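Local structure of histidinol-phosphate aminotransferase (Clostridium acetobutylicum, 3FTB) at residues N34-G39 and T214-M219; N85-I90 and I210-K215. The protein probably acts as a pyridoxal 5'-phosphate-dependent aminotransferase of histidine biosynthesis, with histidinol phosphate as its likely substrate. All coordinates share one frame; numbering follows the deposited sequence.

Interaction 1: residues N34-G39 and T214-M219; sequences NINPLG and TKFFAM. With PO4 (phosphate ion), chain E.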
loop_
_atom_site.group_PDB
_atom_site.type_symbol
_atom_site.label_atom_id
_atom_site.label_comp_id
_atom_site.label_asym_id
_atom_site.label_seq_id
_atom_site.Cartn_x
_atom_site.Cartn_y
_atom_site.Cartn_z
ATOM N N ASN A 34 13.089 -0.242 -17.066
ATOM C CA ASN A 34 13.904 -1.434 -16.853
ATOM C C ASN A 34 13.123 -2.581 -16.218
ATOM O O ASN A 34 13.529 -3.141 -15.203
ATOM C CB ASN A 34 15.123 -1.108 -15.987
ATOM C CG ASN A 34 15.837 0.165 -16.420
ATOM O OD1 ASN A 34 16.262 0.951 -15.580
ATOM N ND2 ASN A 34 15.984 0.364 -17.724
ATOM N N ILE A 35 11.994 -2.932 -16.816
ATOM C CA ILE A 35 11.241 -4.093 -16.372
ATOM C C ILE A 35 11.638 -5.261 -17.256
ATOM O O ILE A 35 11.964 -5.071 -18.426
ATOM C CB ILE A 35 9.714 -3.867 -16.459
ATOM C CG1 ILE A 35 9.315 -2.586 -15.706
ATOM C CG2 ILE A 35 8.936 -5.103 -15.938
ATOM C CD1 ILE A 35 9.709 -2.560 -14.214
ATOM N N ASN A 36 11.623 -6.458 -16.678
ATOM C CA ASN A 36 11.959 -7.697 -17.375
ATOM C C ASN A 36 11.063 -7.903 -18.593
ATOM O O ASN A 36 9.841 -7.845 -18.485
ATOM C CB ASN A 36 11.830 -8.874 -16.393
ATOM C CG ASN A 36 12.425 -10.168 -16.921
ATOM O OD1 ASN A 36 12.192 -10.558 -18.066
ATOM N ND2 ASN A 36 13.173 -10.860 -16.066
ATOM N N PRO A 37 11.673 -8.153 -19.759
ATOM C CA PRO A 37 10.984 -8.290 -21.042
ATOM C C PRO A 37 10.330 -9.663 -21.197
ATOM O O PRO A 37 9.390 -9.821 -21.978
ATOM C CB PRO A 37 12.142 -8.153 -22.027
ATOM C CG PRO A 37 13.187 -8.933 -21.356
ATOM C CD PRO A 37 13.111 -8.410 -19.929
ATOM N N LEU A 38 10.833 -10.645 -20.456
ATOM C CA LEU A 38 10.328 -12.011 -20.538
ATOM C C LEU A 38 8.968 -12.174 -19.863
ATOM O O LEU A 38 8.505 -13.295 -19.643
ATOM C CB LEU A 38 11.351 -12.984 -19.960
ATOM C CG LEU A 38 12.548 -13.086 -20.905
ATOM C CD1 LEU A 38 13.860 -13.293 -20.160
ATOM C CD2 LEU A 38 12.305 -14.185 -21.929
ATOM N N GLY A 39 8.342 -11.041 -19.542
ATOM C CA GLY A 39 6.976 -11.000 -19.051
ATOM C C GLY A 39 6.703 -11.583 -17.678
ATOM O O GLY A 39 7.615 -11.995 -16.962
ATOM N N THR A 214 9.548 -6.232 -8.403
ATOM C CA THR A 214 9.054 -5.251 -9.369
ATOM C C THR A 214 9.813 -5.217 -10.691
ATOM O O THR A 214 9.214 -5.082 -11.745
ATOM C CB THR A 214 9.098 -3.847 -8.761
ATOM O OG1 THR A 214 8.563 -3.894 -7.432
ATOM C CG2 THR A 214 8.299 -2.879 -9.608
ATOM N N LYS A 215 11.132 -5.334 -10.632
ATOM C CA LYS A 215 11.936 -5.253 -11.836
ATOM C C LYS A 215 12.149 -6.641 -12.424
ATOM O O LYS A 215 11.692 -6.925 -13.533
ATOM C CB LYS A 215 13.281 -4.567 -11.544
ATOM C CG LYS A 215 13.174 -3.091 -11.157
ATOM C CD LYS A 215 12.473 -2.272 -12.238
ATOM C CE LYS A 215 12.649 -0.766 -12.030
ATOM N NZ LYS A 215 11.843 -0.248 -10.890
ATOM N N PHE A 216 12.817 -7.505 -11.665
ATOM C CA PHE A 216 13.208 -8.832 -12.143
ATOM C C PHE A 216 12.053 -9.802 -12.425
ATOM O O PHE A 216 12.172 -10.684 -13.287
ATOM C CB PHE A 216 14.191 -9.476 -11.169
ATOM C CG PHE A 216 14.793 -10.758 -11.675
ATOM C CD1 PHE A 216 15.660 -10.758 -12.755
ATOM C CD2 PHE A 216 14.500 -11.966 -11.061
ATOM C CE1 PHE A 216 16.219 -11.943 -13.214
ATOM C CE2 PHE A 216 15.052 -13.139 -11.516
ATOM C CZ PHE A 216 15.913 -13.129 -12.592
ATOM N N PHE A 217 10.947 -9.645 -11.699
ATOM C CA PHE A 217 9.798 -10.539 -11.844
ATOM C C PHE A 217 8.690 -9.918 -12.679
ATOM O O PHE A 217 7.589 -10.476 -12.776
ATOM C CB PHE A 217 9.260 -10.989 -10.471
ATOM C CG PHE A 217 10.126 -12.018 -9.792
ATOM C CD1 PHE A 217 11.060 -11.639 -8.841
ATOM C CD2 PHE A 217 10.025 -13.358 -10.127
ATOM C CE1 PHE A 217 11.874 -12.574 -8.225
ATOM C CE2 PHE A 217 10.834 -14.302 -9.522
ATOM C CZ PHE A 217 11.768 -13.905 -8.564
ATOM N N ALA A 218 8.998 -8.764 -13.271
ATOM C CA ALA A 218 8.162 -8.117 -14.287
ATOM C C ALA A 218 6.788 -7.656 -13.802
ATOM O O ALA A 218 5.899 -7.370 -14.627
ATOM C CB ALA A 218 8.012 -9.020 -15.523
ATOM N N MET A 219 6.616 -7.563 -12.482
ATOM C CA MET A 219 5.302 -7.264 -11.906
ATOM C C MET A 219 5.257 -5.953 -11.093
ATOM O O MET A 219 5.087 -5.995 -9.875
ATOM C CB MET A 219 4.804 -8.455 -11.052
ATOM C CG MET A 219 4.449 -9.735 -11.854
ATOM S SD MET A 219 3.793 -11.176 -10.924
ATOM C CE MET A 219 5.177 -11.508 -9.839
HETATM P P PO4 E . 8.977 -0.311 -6.631
HETATM O O1 PO4 E . 8.207 0.390 -5.541
HETATM O O2 PO4 E . 9.447 -1.651 -6.149
HETATM O O3 PO4 E . 8.105 -0.547 -7.837
HETATM O O4 PO4 E . 10.177 0.532 -6.980
#
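The side chain of Lys215 runs past Asn34 O and crosses the tip of Ile35. Its CB and CG pass this carbonyl at van der Waals range. Lys215 CD packs harder, 3.3 Å from Asn34 O and 3.4 Å from Ile35 CD1, the latter tight for two carbons. The Lys215 and Ile35 side chains cross at about a right angle. CE continues past the same carbonyl and methyl. The chain bends at chi4 (-73°), and NZ is hydrogen-bonded to Tyr58 OH of the second subunit. The place of Lys215, after strand 207-212, is consistent with that of the Schiff-base lysine in fold type I aminotransferases, so the 34-39 loop probably helps wall the active site. Lys215 O closes a type I beta turn by accepting Ala218 N. Asn36 N donates to Lys215 O from the opposite face of the carbonyl plane, at 3.2 Å. Asn36 has CG anti to its own nitrogen (chi1 -168°), which carries the amide to the turn. Asn36 ND2 donates a bent bond to Phe216 O (3.0 Å, 131° at the hydrogen). OD1 takes Leu38 N in an Asx turn. Ile35 CG2 rests 3.5 Å from Ala218 CA, and Ala218 CB meets Gly39 O at 3.3 Å.

Interaction 2: residues N85-I90 and I210-K215; sequences NGASEI and IRAMTK. With PO4 (phosphate ion), chain E; PO4 (phosphate ion), chain G.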
loop_
_atom_site.group_PDB
_atom_site.type_symbol
_atom_site.label_atom_id
_atom_site.label_comp_id
_atom_site.label_asym_id
_atom_site.label_seq_id
_atom_site.Cartn_x
_atom_site.Cartn_y
_atom_site.Cartn_z
ATOM N N ASN A 85 4.320 -2.114 0.177
ATOM C CA ASN A 85 3.587 -1.816 -1.036
ATOM C C ASN A 85 4.602 -1.264 -2.041
ATOM O O ASN A 85 4.673 -0.055 -2.269
ATOM C CB ASN A 85 2.494 -0.792 -0.721
ATOM C CG ASN A 85 1.403 -0.737 -1.777
ATOM O OD1 ASN A 85 0.944 -1.765 -2.283
ATOM N ND2 ASN A 85 0.965 0.474 -2.095
ATOM N N GLY A 86 5.399 -2.163 -2.621
ATOM C CA GLY A 86 6.512 -1.797 -3.482
ATOM C C GLY A 86 7.802 -1.671 -2.676
ATOM O O GLY A 86 7.758 -1.536 -1.455
ATOM N N ALA A 87 8.956 -1.714 -3.337
ATOM C CA ALA A 87 10.214 -1.407 -2.643
ATOM C C ALA A 87 10.235 0.051 -2.165
ATOM O O ALA A 87 10.907 0.394 -1.186
ATOM C CB ALA A 87 11.417 -1.688 -3.535
ATOM N N SER A 88 9.488 0.902 -2.864
ATOM C CA SER A 88 9.418 2.323 -2.544
ATOM C C SER A 88 9.188 2.559 -1.065
ATOM O O SER A 88 9.808 3.429 -0.460
ATOM C CB SER A 88 8.283 2.983 -3.322
ATOM O OG SER A 88 8.337 2.636 -4.689
ATOM N N GLU A 89 8.274 1.788 -0.492
ATOM C CA GLU A 89 7.859 2.002 0.884
ATOM C C GLU A 89 9.043 1.773 1.821
ATOM O O GLU A 89 9.214 2.473 2.823
ATOM C CB GLU A 89 6.674 1.081 1.237
ATOM C CG GLU A 89 5.854 1.520 2.462
ATOM C CD GLU A 89 4.756 0.520 2.881
ATOM O OE1 GLU A 89 4.429 -0.390 2.095
ATOM O OE2 GLU A 89 4.209 0.647 4.003
ATOM N N ILE A 90 9.875 0.802 1.463
ATOM C CA ILE A 90 10.963 0.366 2.325
ATOM C C ILE A 90 12.151 1.325 2.272
ATOM O O ILE A 90 12.773 1.606 3.301
ATOM C CB ILE A 90 11.393 -1.059 1.958
ATOM C CG1 ILE A 90 10.185 -1.989 2.033
ATOM C CG2 ILE A 90 12.524 -1.551 2.865
ATOM C CD1 ILE A 90 10.351 -3.212 1.210
ATOM N N ILE A 210 17.277 -4.226 0.776
ATOM C CA ILE A 210 15.998 -4.026 0.115
ATOM C C ILE A 210 15.924 -4.855 -1.176
ATOM O O ILE A 210 16.757 -4.705 -2.080
ATOM C CB ILE A 210 15.795 -2.540 -0.209
ATOM C CG1 ILE A 210 15.814 -1.717 1.081
ATOM C CG2 ILE A 210 14.505 -2.322 -0.953
ATOM C CD1 ILE A 210 15.584 -0.225 0.870
ATOM N N ARG A 211 14.958 -5.763 -1.244
ATOM C CA ARG A 211 14.718 -6.484 -2.484
ATOM C C ARG A 211 13.388 -6.054 -3.090
ATOM O O ARG A 211 12.612 -5.355 -2.454
ATOM C CB ARG A 211 14.693 -7.984 -2.240
ATOM C CG ARG A 211 16.001 -8.567 -1.772
ATOM C CD ARG A 211 17.021 -8.586 -2.855
ATOM N NE ARG A 211 18.154 -9.423 -2.480
ATOM C CZ ARG A 211 18.360 -10.636 -2.970
ATOM N NH1 ARG A 211 17.509 -11.135 -3.854
ATOM N NH2 ARG A 211 19.418 -11.339 -2.583
ATOM N N ALA A 212 13.127 -6.491 -4.320
ATOM C CA ALA A 212 11.867 -6.194 -4.992
ATOM C C ALA A 212 11.534 -7.256 -6.028
ATOM O O ALA A 212 12.429 -7.883 -6.598
ATOM C CB ALA A 212 11.925 -4.829 -5.644
ATOM N N MET A 213 10.238 -7.448 -6.259
ATOM C CA MET A 213 9.750 -8.357 -7.290
ATOM C C MET A 213 9.323 -7.541 -8.499
ATOM O O MET A 213 8.809 -8.076 -9.481
ATOM C CB MET A 213 8.541 -9.141 -6.779
ATOM C CG MET A 213 8.827 -10.167 -5.674
ATOM S SD MET A 213 7.418 -11.283 -5.440
ATOM C CE MET A 213 7.531 -12.261 -6.950
ATOM N N THR A 214 9.548 -6.232 -8.403
ATOM C CA THR A 214 9.054 -5.251 -9.369
ATOM C C THR A 214 9.813 -5.217 -10.691
ATOM O O THR A 214 9.214 -5.082 -11.745
ATOM C CB THR A 214 9.098 -3.847 -8.761
ATOM O OG1 THR A 214 8.563 -3.894 -7.432
ATOM C CG2 THR A 214 8.299 -2.879 -9.608
ATOM N N LYS A 215 11.132 -5.334 -10.632
ATOM C CA LYS A 215 11.936 -5.253 -11.836
ATOM C C LYS A 215 12.149 -6.641 -12.424
ATOM O O LYS A 215 11.692 -6.925 -13.533
ATOM C CB LYS A 215 13.281 -4.567 -11.544
ATOM C CG LYS A 215 13.174 -3.091 -11.157
ATOM C CD LYS A 215 12.473 -2.272 -12.238
ATOM C CE LYS A 215 12.649 -0.766 -12.030
ATOM N NZ LYS A 215 11.843 -0.248 -10.890
HETATM P P PO4 E . 8.977 -0.311 -6.631
HETATM O O1 PO4 E . 8.207 0.390 -5.541
HETATM O O2 PO4 E . 9.447 -1.651 -6.149
HETATM O O3 PO4 E . 8.105 -0.547 -7.837
HETATM O O4 PO4 E . 10.177 0.532 -6.980
HETATM P P PO4 G . 18.826 -14.349 -4.275
HETATM O O1 PO4 G . 17.726 -13.376 -4.615
HETATM O O2 PO4 G . 18.222 -15.573 -3.622
HETATM O O3 PO4 G . 19.555 -14.734 -5.546
HETATM O O4 PO4 G . 19.824 -13.740 -3.314
#
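Ala87 and Ile90 of helix 87-95 pack on Ile210 and Ala212 of strand 207-212. The strand belongs to the seven-stranded mixed sheet of the large domain of a fold type I aminotransferase. Arg211 points away from the helix; its NE forms a salt bridge with Glu184, and the edge of its guanidinium meets a phosphate ion, chain G. The start of the helix holds another such ion, phosphate E, consistent with the phosphate-binding cup of this family. Asn85 N donates to Glu89 OE1 at 2.6 Å, and Asn85 ND2 bonds to Asn246 O of the second subunit. Gly86 follows with positive phi (92°). Lacking a side chain, it lets O1 of phosphate E lie 3.4 Å from Gly86 CA. Ala87 N donates to O2 of phosphate E at 2.9 Å, while Ala87 CB points to the strand and touches Ala212 CB at 3.8 Å. Ser88 N donates to O1 of phosphate E at 3.0 Å. The helix start turns two amides to the anion, and its dipole probably adds to their pull. Arg223 binds the same ion. The Ile90 and Ile210 side chains run antiparallel alongside each other, with Ile90 CG2 3.7 Å from Ile210 CG1.

Interactions 1 and 2 share Thr214 and Lys215, and their centres are 13 Å apart. Phosphate E joins them. Thr214 OG1 donates to O2 of phosphate E at 2.7 Å, and further ligands of the ion sit at the start of helix 87-95. The ion probably comes from the crystallisation liquor, but it likely marks the place of the cofactor phosphate. Lys215 NZ lies 4.3 Å from O4 of phosphate E, so the lysine packed in interaction 1 and the anion bound mainly by the residues of interaction 2 border one pocket. Tyr58 of the second subunit packs on Thr214 and puts this pocket at the dimer interface. Elsewhere the two contacts touch through methyls, Met219 CE on Met213 CE at 3.8 Å.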